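Local coordinates for protein D-isomer specific 2-hydroxyacid dehydrogenase NAD-binding (Xanthobacter autotrophicus, PDB 4XA8) that probably oxidises or reduces D-2-hydroxyacids and their keto forms with a nicotinamide cofactor, and binds NADPH, at residues V111-C114 with V115-A119; M103-M106 with M107-F110; R120-P123 with T124-A128. All blocks are in the same frame, centred on the assembly; numbering follows the deposited sequence.

Contact 1 (V111-C114 with V115-A119)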
loop_
_atom_site.group_PDB
_atom_site.type_symbol
_atom_site.label_atom_id
_atom_site.label_comp_id
_atom_site.label_asym_id
_atom_site.label_seq_id
_atom_site.Cartn_x
_atom_site.Cartn_y
_atom_site.Cartn_z
ATOM N N VAL A 111 -2.981 7.048 2.169
ATOM C CA VAL A 111 -2.759 6.748 3.571
ATOM C C VAL A 111 -2.831 5.255 3.830
ATOM O O VAL A 111 -2.016 4.713 4.568
ATOM C CB VAL A 111 -3.743 7.502 4.442
ATOM C CG1 VAL A 111 -3.723 6.989 5.871
ATOM C CG2 VAL A 111 -3.417 8.979 4.414
ATOM N N LEU A 112 -3.794 4.583 3.230
ATOM C CA LEU A 112 -3.881 3.126 3.416
ATOM C C LEU A 112 -2.628 2.439 2.894
ATOM O O LEU A 112 -2.084 1.544 3.554
ATOM C CB LEU A 112 -5.122 2.598 2.705
ATOM C CG LEU A 112 -5.394 1.111 2.847
ATOM C CD1 LEU A 112 -5.591 0.693 4.313
ATOM C CD2 LEU A 112 -6.657 0.832 2.059
ATOM N N PHE A 113 -2.160 2.849 1.725
ATOM C CA PHE A 113 -0.871 2.336 1.228
ATOM C C PHE A 113 0.266 2.531 2.246
ATOM O O PHE A 113 1.011 1.597 2.526
ATOM C CB PHE A 113 -0.497 3.011 -0.113
ATOM C CG PHE A 113 0.982 2.948 -0.410
ATOM C CD1 PHE A 113 1.563 1.792 -0.896
ATOM C CD2 PHE A 113 1.790 4.041 -0.164
ATOM C CE1 PHE A 113 2.949 1.745 -1.129
ATOM C CE2 PHE A 113 3.172 4.005 -0.380
ATOM C CZ PHE A 113 3.749 2.851 -0.840
ATOM N N CYS A 114 0.396 3.747 2.808
ATOM C CA CYS A 114 1.506 4.036 3.731
ATOM C C CYS A 114 1.372 3.233 5.054
ATOM O O CYS A 114 2.337 2.652 5.551
ATOM C CB CYS A 114 1.505 5.519 4.114
ATOM S SG CYS A 114 1.879 6.641 2.788
ATOM N N VAL A 115 0.145 3.154 5.580
ATOM C CA VAL A 115 -0.110 2.396 6.810
ATOM C C VAL A 115 0.175 0.915 6.556
ATOM O O VAL A 115 0.870 0.283 7.391
ATOM C CB VAL A 115 -1.513 2.594 7.331
ATOM C CG1 VAL A 115 -1.839 1.620 8.470
ATOM C CG2 VAL A 115 -1.659 4.021 7.784
ATOM N N LEU A 116 -0.288 0.368 5.419
ATOM C CA LEU A 116 -0.075 -1.085 5.157
ATOM C C LEU A 116 1.426 -1.408 4.934
ATOM O O LEU A 116 1.946 -2.448 5.378
ATOM C CB LEU A 116 -0.887 -1.572 3.942
ATOM C CG LEU A 116 -2.410 -1.610 4.095
ATOM C CD1 LEU A 116 -3.127 -1.812 2.762
ATOM C CD2 LEU A 116 -2.697 -2.720 5.057
ATOM N N ARG A 117 2.101 -0.478 4.292
ATOM C CA ARG A 117 3.504 -0.650 4.001
ATOM C C ARG A 117 4.271 -0.785 5.364
ATOM O O ARG A 117 5.113 -1.667 5.520
ATOM C CB ARG A 117 3.990 0.497 3.136
ATOM C CG ARG A 117 5.473 0.651 2.900
ATOM C CD ARG A 117 5.860 1.798 1.936
ATOM N NE ARG A 117 7.308 1.678 1.767
ATOM C CZ ARG A 117 8.209 2.166 2.590
ATOM N NH1 ARG A 117 7.844 2.886 3.631
ATOM N NH2 ARG A 117 9.503 1.899 2.396
ATOM N N HIS A 118 3.975 0.054 6.344
ATOM C CA HIS A 118 4.599 -0.067 7.672
ATOM C C HIS A 118 4.106 -1.239 8.510
ATOM O O HIS A 118 4.899 -1.906 9.172
ATOM C CB HIS A 118 4.456 1.251 8.450
ATOM C CG HIS A 118 5.297 2.348 7.885
ATOM N ND1 HIS A 118 6.676 2.299 7.893
ATOM C CD2 HIS A 118 4.965 3.490 7.243
ATOM C CE1 HIS A 118 7.153 3.382 7.307
ATOM N NE2 HIS A 118 6.134 4.122 6.921
ATOM N N ALA A 119 2.805 -1.478 8.499
ATOM C CA ALA A 119 2.214 -2.540 9.292
ATOM C C ALA A 119 2.723 -3.907 8.816
ATOM O O ALA A 119 2.855 -4.780 9.623
ATOM C CB ALA A 119 0.690 -2.494 9.188
#
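Leu112 and Leu116 meet one helical turn apart, with Leu112 CG 3.7 Å from Leu116 CD1. The two side chains lie at a slant to each other. Leu116 leans back over the preceding turn because its CG lies anti to the carbonyl carbon (chi1 -69°), which also sets CG 3.2 Å from Leu112 O. Phe113 and Arg117 run side by side and point the same way. The extended arginine chain brings its CD to 3.6 Å from Phe113 CZ, so the aliphatic part of the arginine makes the contact and its charged end leads on to Glu126. Val111 and Val115 touch more loosely, with Val111 CG1 4.1 Å from Val115 CG2. Beneath the side chains, four i to i+4 backbone bonds hold the turns. The shortest joins Leu116 N to Leu112 O at 2.8 Å, and the longest joins His118 N to Cys114 O at 3.2 Å. Both imidazole nitrogens of His118 are used further out, ND1 by Glu255 and NE2 by Thr257. Val111 and Val115 pack on Val203 of strand 201-204; on helix 154-165, Val111 meets Ala159 and Val115 meets Leu163. Leu112, Phe113, Leu116 and Arg117 also pack on the second subunit, where Leu112 meets its own copy. This is a buried helix, covered on one side by the parallel sheet and helix 154-165 of a Rossmann-type NAD-binding domain and on another by the second subunit.

Contact 2 (M103-M106 with M107-F110)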
loop_
_atom_site.group_PDB
_atom_site.type_symbol
_atom_site.label_atom_id
_atom_site.label_comp_id
_atom_site.label_asym_id
_atom_site.label_seq_id
_atom_site.Cartn_x
_atom_site.Cartn_y
_atom_site.Cartn_z
ATOM N N MET A 103 -10.453 14.097 -3.932
ATOM C CA MET A 103 -9.143 14.179 -3.333
ATOM C C MET A 103 -9.212 13.425 -2.025
ATOM O O MET A 103 -8.206 12.841 -1.588
ATOM C CB MET A 103 -8.725 15.641 -3.087
ATOM C CG MET A 103 -7.396 15.811 -2.328
ATOM S SD MET A 103 -7.419 17.277 -1.257
ATOM C CE MET A 103 -5.826 17.190 -0.436
ATOM N N SER A 104 -10.381 13.463 -1.394
ATOM C CA SER A 104 -10.617 12.728 -0.165
ATOM C C SER A 104 -10.325 11.231 -0.354
ATOM O O SER A 104 -9.787 10.588 0.543
ATOM C CB SER A 104 -12.053 12.920 0.273
ATOM O OG SER A 104 -12.280 12.210 1.449
ATOM N N GLN A 105 -10.766 10.707 -1.489
ATOM C CA GLN A 105 -10.534 9.289 -1.898
ATOM C C GLN A 105 -9.085 8.989 -2.200
ATOM O O GLN A 105 -8.521 8.062 -1.682
ATOM C CB GLN A 105 -11.335 8.957 -3.169
ATOM C CG GLN A 105 -11.067 7.536 -3.643
ATOM C CD GLN A 105 -11.536 6.540 -2.612
ATOM O OE1 GLN A 105 -12.741 6.234 -2.565
ATOM N NE2 GLN A 105 -10.600 5.999 -1.780
ATOM N N MET A 106 -8.482 9.804 -3.041
ATOM C CA MET A 106 -7.101 9.644 -3.381
ATOM C C MET A 106 -6.167 9.772 -2.162
ATOM O O MET A 106 -5.182 9.065 -2.034
ATOM C CB MET A 106 -6.743 10.698 -4.418
ATOM C CG MET A 106 -5.343 10.576 -4.988
ATOM S SD MET A 106 -4.941 11.977 -6.051
ATOM C CE MET A 106 -3.266 11.547 -6.454
ATOM N N MET A 107 -6.467 10.710 -1.278
ATOM C CA MET A 107 -5.734 10.804 -0.042
ATOM C C MET A 107 -5.941 9.570 0.865
ATOM O O MET A 107 -4.989 9.040 1.421
ATOM C CB MET A 107 -6.110 12.110 0.686
ATOM C CG MET A 107 -5.578 12.168 2.088
ATOM S SD MET A 107 -3.796 12.388 2.145
ATOM C CE MET A 107 -3.741 14.169 1.806
ATOM N N ALA A 108 -7.180 9.108 1.014
ATOM C CA ALA A 108 -7.420 7.973 1.881
ATOM C C ALA A 108 -6.712 6.759 1.337
ATOM O O ALA A 108 -6.196 5.959 2.119
ATOM C CB ALA A 108 -8.894 7.652 1.992
ATOM N N SER A 109 -6.727 6.586 0.017
ATOM C CA SER A 109 -6.078 5.436 -0.618
ATOM C C SER A 109 -4.578 5.545 -0.376
ATOM O O SER A 109 -3.911 4.546 -0.046
ATOM C CB SER A 109 -6.368 5.430 -2.130
ATOM O OG SER A 109 -7.735 5.207 -2.407
ATOM N N PHE A 110 -3.994 6.744 -0.497
ATOM C CA PHE A 110 -2.572 6.879 -0.270
ATOM C C PHE A 110 -2.182 6.553 1.216
ATOM O O PHE A 110 -1.201 5.888 1.491
ATOM C CB PHE A 110 -2.087 8.300 -0.631
ATOM C CG PHE A 110 -0.589 8.438 -0.586
ATOM C CD1 PHE A 110 0.186 7.897 -1.591
ATOM C CD2 PHE A 110 0.041 9.031 0.476
ATOM C CE1 PHE A 110 1.571 7.991 -1.554
ATOM C CE2 PHE A 110 1.412 9.127 0.518
ATOM C CZ PHE A 110 2.187 8.609 -0.500
#
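Met103 and Met107 meet at their methyl ends on the first turns of helix 103-119, which packs against helix 154-165 of the Rossmann-type domain. Met103 CE stands 4.3 Å from Met107 CE, a loose apolar touch. The two chains reach it by different shapes. Met107 folds at chi2 (71°) and again at chi3, so its sulfur and methyl turn aside from a straight course. Met103 has chi2 well off the staggered positions (-146°), with CE anti to CB about the last bond. Met106 is extended throughout and leads away to Ile287 and to Arg120 of the second subunit. The backbone bonds follow the i to i+4 pattern. Met107 N to Met103 O is the shortest at 2.8 Å. Ala108 N bonds to Ser104 O and Ser109 N to Gln105 O. Ser109 has OG beside its own backbone N, which brings the hydroxyl back toward the preceding turn, though its exact place is less certain. Phe110 sends its ring away from the turn, toward Ala285, which is seen to bind NADPH in this protein. Met103 likewise touches Ser286, which has the same role. Gln105 and Ser109 border the second subunit, packing on its Arg165 and His166, and Phe110 also meets Arg120 of that subunit. At Phe110 the turn is closed by its backbone N, 3.0 Å from Met106 O.

Contact 3 (R120-P123 with T124-A128)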
loop_
_atom_site.group_PDB
_atom_site.type_symbol
_atom_site.label_atom_id
_atom_site.label_comp_id
_atom_site.label_asym_id
_atom_site.label_seq_id
_atom_site.Cartn_x
_atom_site.Cartn_y
_atom_site.Cartn_z
ATOM N N ARG A 120 2.960 -4.097 7.509
ATOM C CA ARG A 120 3.501 -5.385 7.029
ATOM C C ARG A 120 5.022 -5.428 7.002
ATOM O O ARG A 120 5.581 -6.413 6.562
ATOM C CB ARG A 120 2.908 -5.738 5.671
ATOM C CG ARG A 120 1.379 -5.798 5.640
ATOM C CD ARG A 120 0.785 -6.687 6.703
ATOM N NE ARG A 120 1.436 -7.983 6.718
ATOM C CZ ARG A 120 1.091 -9.048 5.979
ATOM N NH1 ARG A 120 0.037 -9.034 5.144
ATOM N NH2 ARG A 120 1.815 -10.167 6.114
ATOM N N ASP A 121 5.681 -4.382 7.515
ATOM C CA ASP A 121 7.139 -4.302 7.600
ATOM C C ASP A 121 7.794 -4.343 6.233
ATOM O O ASP A 121 8.930 -4.863 6.081
ATOM C CB ASP A 121 7.688 -5.423 8.512
ATOM C CG ASP A 121 7.476 -5.115 9.996
ATOM O OD1 ASP A 121 7.836 -4.031 10.485
ATOM O OD2 ASP A 121 6.904 -5.954 10.690
ATOM N N ILE A 122 7.126 -3.757 5.230
ATOM C CA ILE A 122 7.689 -3.744 3.877
ATOM C C ILE A 122 9.126 -3.147 3.809
ATOM O O ILE A 122 9.938 -3.645 3.036
ATOM C CB ILE A 122 6.716 -3.090 2.869
ATOM C CG1 ILE A 122 5.392 -3.922 2.778
ATOM C CG2 ILE A 122 7.313 -2.907 1.499
ATOM C CD1 ILE A 122 5.510 -5.400 2.506
ATOM N N PRO A 123 9.442 -2.085 4.583
ATOM C CA PRO A 123 10.816 -1.541 4.506
ATOM C C PRO A 123 11.918 -2.570 4.840
ATOM O O PRO A 123 12.967 -2.602 4.164
ATOM C CB PRO A 123 10.783 -0.351 5.480
ATOM C CG PRO A 123 9.321 0.076 5.441
ATOM C CD PRO A 123 8.532 -1.192 5.325
ATOM N N THR A 124 11.635 -3.453 5.802
ATOM C CA THR A 124 12.539 -4.519 6.158
ATOM C C THR A 124 12.700 -5.540 5.013
ATOM O O THR A 124 13.820 -5.970 4.692
ATOM C CB THR A 124 12.041 -5.161 7.430
ATOM O OG1 THR A 124 12.101 -4.164 8.429
ATOM C CG2 THR A 124 12.863 -6.370 7.819
ATOM N N PHE A 125 11.589 -5.939 4.426
ATOM C CA PHE A 125 11.616 -6.808 3.248
ATOM C C PHE A 125 12.305 -6.218 2.044
ATOM O O PHE A 125 12.986 -6.945 1.326
ATOM C CB PHE A 125 10.211 -7.327 2.914
ATOM C CG PHE A 125 9.648 -8.162 3.999
ATOM C CD1 PHE A 125 10.194 -9.421 4.292
ATOM C CD2 PHE A 125 8.610 -7.718 4.762
ATOM C CE1 PHE A 125 9.664 -10.195 5.331
ATOM C CE2 PHE A 125 8.105 -8.453 5.820
ATOM C CZ PHE A 125 8.624 -9.707 6.096
ATOM N N GLU A 126 12.147 -4.915 1.798
ATOM C CA GLU A 126 12.789 -4.243 0.668
ATOM C C GLU A 126 14.301 -4.334 0.869
ATOM O O GLU A 126 15.033 -4.598 -0.099
ATOM C CB GLU A 126 12.376 -2.725 0.538
ATOM C CG GLU A 126 10.985 -2.435 0.026
ATOM C CD GLU A 126 10.499 -0.976 0.291
ATOM O OE1 GLU A 126 11.308 -0.047 0.484
ATOM O OE2 GLU A 126 9.276 -0.755 0.348
ATOM N N ARG A 127 14.766 -4.113 2.112
ATOM C CA ARG A 127 16.177 -4.196 2.486
ATOM C C ARG A 127 16.709 -5.614 2.252
ATOM O O ARG A 127 17.788 -5.826 1.713
ATOM C CB ARG A 127 16.287 -3.805 3.978
ATOM C CG ARG A 127 17.621 -3.845 4.684
ATOM C CD ARG A 127 17.465 -3.099 6.035
ATOM N NE ARG A 127 16.567 -1.938 5.906
ATOM C CZ ARG A 127 15.580 -1.611 6.744
ATOM N NH1 ARG A 127 15.333 -2.324 7.841
ATOM N NH2 ARG A 127 14.855 -0.522 6.508
ATOM N N ALA A 128 15.930 -6.585 2.733
ATOM C CA ALA A 128 16.284 -8.007 2.610
ATOM C C ALA A 128 16.493 -8.450 1.128
ATOM O O ALA A 128 17.472 -9.167 0.783
ATOM C CB ALA A 128 15.224 -8.860 3.280
HETATM O O HOH W 1 9.921 -2.828 8.578
#
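Phe125 turns its ring edge to the main chain of Arg120, just where a Schellman motif ends helix 103-119 and helix 122-130 begins. Arg120 O lies in the ring plane, 3.3 Å from Phe125 CE2, so the positive rim of the ring meets the carbonyl oxygen. Asp121 O approaches the same ring obliquely and takes two weak backbone bonds, from Thr124 N and Phe125 N. Asp121 is the C-prime residue of the motif, and its positive phi (62°) lets the chain turn from one helix into the next. Its carboxylate does not cap the new helix directly. A water bridges instead: it donates to Asp121 OD1 and accepts from Thr124 OG1 at 2.6 Å. Asp121 OD1 also has a salt bridge with Lys229. Ile122 and Glu126 lie across each other one turn apart. With CG set beside its own backbone N (chi1 -74°) and the chain extended beyond, Glu126 carries its carboxylate back along the helix. Glu126 OE2 then sits 3.1 Å from Ile122 CG2, a close touch, while OE1 forms a salt bridge with Arg117 NH2. An alanine at Glu126 would remove the carboxylate and is likely to leave Arg117 without this mate and the flank of Ile122 less covered. Phe125 also meets the ring of His135 and packs on Pro282 of the second subunit. Arg120 NH2 bonds to Leu284 O of that subunit, which ties this junction to the dimer. On another side of the helix Arg127 has two conformers. In one of them, hence less surely, it folds back with Pro123 O under one guanidinium face. The backbone bond there is firmer, with Arg127 N 3.1 Å from Pro123 O.

Contacts 2 and 1 follow each other along helix 103-119, and contact 3 covers the turn after it and the start of helix 122-130. Contact 1 is wholly buried, while contacts 2 and 3 are partly buried. Contact 1 is mainly apolar, with the polar ends of Arg117 and His118 directed outward to partners elsewhere. Contact 2 is rich in methionine and lies nearest the NADPH-contacting residues. Contact 3 is more polar, with a bridging water and charged side chains, and lies away from those residues. Arg117 is the residue that joins contacts 1 and 3, in part probably through its backbone O to Ile122 N. Contacts 2 and 3 do not touch, yet all three reach the second subunit.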